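PDB 4WCT: fructosyl amine:oxygen oxidoreductase, which probably uses bound FAD to oxidise the carbon-nitrogen bond of fructosyl amines (Amadori products), removing the sugar from glycated amines with oxygen as electron acceptor. Local coordinates for residues K250-T255 and W359-P364. Residues are numbered along the deposited sequence; the frame is centred on the assembly and turned at random.
Sequences KQLRPT and WDADTP. With FAD (flavin-adenine dinucleotide), chain C.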
# COMPACT_ATOMS: atom_id res chain seq x y z
N LYS A 250 8.22 17.77 3.48
CA LYS A 250 8.32 17.17 2.15
C LYS A 250 8.65 15.68 2.09
O LYS A 250 8.79 15.14 1.00
CB LYS A 250 9.23 17.96 1.22
CG LYS A 250 8.83 19.42 1.11
CD LYS A 250 9.74 20.14 0.11
CE LYS A 250 9.45 21.63 0.07
NZ LYS A 250 10.32 22.30 -0.94
N GLN A 251 8.57 15.00 3.23
CA GLN A 251 8.93 13.61 3.27
C GLN A 251 7.84 12.71 2.68
O GLN A 251 8.12 11.56 2.31
CB GLN A 251 9.27 13.14 4.68
CG GLN A 251 10.52 13.77 5.26
CD GLN A 251 10.76 13.32 6.68
OE1 GLN A 251 11.39 12.28 6.92
NE2 GLN A 251 10.11 13.98 7.60
N LEU A 252 6.63 13.22 2.54
CA LEU A 252 5.54 12.45 1.92
C LEU A 252 5.10 13.08 0.63
O LEU A 252 4.78 14.27 0.57
CB LEU A 252 4.36 12.31 2.88
CG LEU A 252 4.59 11.55 4.19
CD1 LEU A 252 3.27 11.52 4.98
CD2 LEU A 252 5.11 10.12 3.99
N ARG A 253 4.88 12.23 -0.39
CA ARG A 253 4.19 12.64 -1.59
C ARG A 253 2.93 11.81 -1.75
O ARG A 253 3.02 10.67 -2.17
CB ARG A 253 5.07 12.45 -2.83
CG ARG A 253 4.42 12.94 -4.08
CD ARG A 253 5.21 12.64 -5.35
NE ARG A 253 5.25 11.22 -5.63
CZ ARG A 253 6.02 10.66 -6.56
NH1 ARG A 253 6.76 11.44 -7.37
NH2 ARG A 253 6.05 9.34 -6.66
N PRO A 254 1.76 12.39 -1.46
CA PRO A 254 0.55 11.63 -1.73
C PRO A 254 0.40 11.38 -3.23
O PRO A 254 0.45 12.31 -4.02
CB PRO A 254 -0.57 12.54 -1.20
CG PRO A 254 0.10 13.36 -0.14
CD PRO A 254 1.49 13.60 -0.66
N THR A 255 0.18 10.12 -3.59
CA THR A 255 0.24 9.69 -4.99
C THR A 255 -0.79 8.58 -5.18
O THR A 255 -1.00 7.78 -4.27
CB THR A 255 1.65 9.16 -5.36
OG1 THR A 255 2.66 10.04 -4.87
CG2 THR A 255 1.83 8.97 -6.86
N TRP A 359 -4.96 5.84 -2.98
CA TRP A 359 -3.89 6.74 -2.60
C TRP A 359 -2.93 6.09 -1.62
O TRP A 359 -3.36 5.51 -0.61
CB TRP A 359 -4.47 8.00 -1.95
CG TRP A 359 -5.18 8.86 -2.96
CD1 TRP A 359 -6.50 8.80 -3.32
CD2 TRP A 359 -4.60 9.93 -3.72
NE1 TRP A 359 -6.77 9.76 -4.24
CE2 TRP A 359 -5.65 10.50 -4.49
CE3 TRP A 359 -3.35 10.51 -3.75
CZ2 TRP A 359 -5.44 11.58 -5.36
CZ3 TRP A 359 -3.14 11.59 -4.62
CH2 TRP A 359 -4.17 12.09 -5.42
N ASP A 360 -1.65 6.33 -1.85
CA ASP A 360 -0.61 6.04 -0.85
C ASP A 360 0.27 7.30 -0.75
O ASP A 360 -0.05 8.34 -1.34
CB ASP A 360 0.22 4.87 -1.31
CG ASP A 360 0.90 4.09 -0.16
OD1 ASP A 360 0.99 4.58 1.00
OD2 ASP A 360 1.55 3.04 -0.47
N ALA A 361 1.34 7.20 0.02
CA ALA A 361 2.35 8.26 0.00
C ALA A 361 3.76 7.70 -0.07
O ALA A 361 4.10 6.75 0.65
CB ALA A 361 2.17 9.18 1.22
N ASP A 362 4.56 8.28 -0.97
CA ASP A 362 5.94 7.92 -1.19
C ASP A 362 6.87 8.83 -0.38
O ASP A 362 6.73 10.06 -0.38
CB ASP A 362 6.33 8.06 -2.65
CG ASP A 362 5.71 7.01 -3.55
OD1 ASP A 362 5.64 5.82 -3.15
OD2 ASP A 362 5.38 7.40 -4.69
N THR A 363 7.82 8.20 0.31
CA THR A 363 8.98 8.90 0.85
C THR A 363 9.99 9.12 -0.29
O THR A 363 9.88 8.53 -1.36
CB THR A 363 9.59 8.06 1.96
OG1 THR A 363 9.96 6.79 1.43
CG2 THR A 363 8.58 7.93 3.12
N PRO A 364 11.03 9.94 -0.05
CA PRO A 364 11.99 10.17 -1.11
C PRO A 364 12.73 8.92 -1.60
O PRO A 364 13.10 8.86 -2.77
CB PRO A 364 12.97 11.16 -0.46
CG PRO A 364 12.14 11.91 0.49
CD PRO A 364 11.25 10.84 1.10
PA FAD C . -4.39 3.25 4.42
O1A FAD C . -4.56 1.76 4.34
O2A FAD C . -4.77 4.12 3.27
O5B FAD C . -5.17 3.71 5.71
C5B FAD C . -5.20 5.10 6.06
C4B FAD C . -6.41 5.32 6.96
O4B FAD C . -6.35 6.67 7.52
C3B FAD C . -7.75 5.19 6.25
O3B FAD C . -8.62 4.24 6.88
C2B FAD C . -8.34 6.61 6.33
O2B FAD C . -9.76 6.68 6.34
C1B FAD C . -7.66 7.16 7.58
N9A FAD C . -7.63 8.64 7.59
C8A FAD C . -7.45 9.46 6.54
N7A FAD C . -7.55 10.76 6.93
C5A FAD C . -7.71 10.73 8.28
C6A FAD C . -7.95 11.74 9.30
N6A FAD C . -7.96 13.04 8.99
N1A FAD C . -8.18 11.29 10.56
C2A FAD C . -8.16 10.00 10.91
N3A FAD C . -7.99 9.02 10.00
C4A FAD C . -7.77 9.35 8.70
N1 FAD C . 1.10 -2.60 -1.24
C2 FAD C . 1.56 -3.90 -1.24
O2 FAD C . 2.18 -4.28 -0.25
N3 FAD C . 1.24 -4.76 -2.22
C4 FAD C . 0.58 -4.36 -3.33
O4 FAD C . 0.28 -5.13 -4.28
C4X FAD C . 0.09 -3.00 -3.41
N5 FAD C . -0.60 -2.57 -4.50
C5X FAD C . -1.25 -1.36 -4.42
C6 FAD C . -2.16 -0.98 -5.40
C7 FAD C . -2.73 0.28 -5.36
C7M FAD C . -3.75 0.64 -6.38
C8 FAD C . -2.42 1.18 -4.24
C8M FAD C . -3.03 2.52 -4.11
C9 FAD C . -1.61 0.77 -3.21
C9A FAD C . -0.97 -0.45 -3.28
N10 FAD C . -0.07 -0.84 -2.29
C10 FAD C . 0.40 -2.15 -2.28
C1' FAD C . 0.34 0.00 -1.17
C2' FAD C . -0.47 -0.24 0.09
O2' FAD C . -1.84 -0.24 -0.29
C3' FAD C . -0.18 0.88 1.09
O3' FAD C . 1.24 1.08 1.20
C4' FAD C . -0.78 0.59 2.47
O4' FAD C . -2.11 0.10 2.31
C5' FAD C . -0.82 1.90 3.25
O5' FAD C . -1.33 1.64 4.55
P FAD C . -1.70 2.87 5.52
O1P FAD C . -2.26 2.29 6.80
O2P FAD C . -0.49 3.78 5.54
O3P FAD C . -2.87 3.62 4.72
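The carbonyl oxygen R253 O is gripped twice: D362 N reaches it across the strands at 3.1 Å, and T255 OG1 closes on it at 2.8 Å from the opposite face of the carbonyl plane. T255 OG1 in turn accepts from R253 NE at 2.9 Å, so T255 links the arginine's side chain back to its own backbone. What puts the guanidinium there is a chain that leaves anti to the backbone N (chi1 -177°) and then bends at chi3 (68°). R253 NH2 goes on to a salt bridge with D362 OD2, 2.8 Å away, meeting the oxygen on its anti side with the guanidinium and carboxylate planes 62° apart. R434 is a second cation on this carboxylate, which would be expected to keep it ionised, and the backbone carbonyls of W428 and A430 take R253 NH1.

R253–D362 and T255–D360 are the hydrogen-bonded pairs of an antiparallel ladder; in the second pair the bond from D360 N to T255 O, 2.9 Å, is nearly linear. Between them P254 faces A361 in a non-hydrogen-bonded pair, where the proline's missing N-H costs no bond to the partner strand. Just before the strand, L252 CD2 rests against A361 CB at 4.1 Å. W359 brings the edge of its six-membered ring to P254 O, and its CE3 lies 3.5 Å from T255 C; its NE1 is held by F323 O.

D360 turns its carboxylate away from the ladder: OD2 accepts the ribityl hydroxyl FAD O3' at 2.6 Å and also takes a hydrogen bond from G387 N. Strands 253-263 and 352-362, neighbours in the large mixed sheet of this FAD-dependent oxidoreductase, thus bring an acidic side chain to the ribityl chain in the flavin-binding pocket.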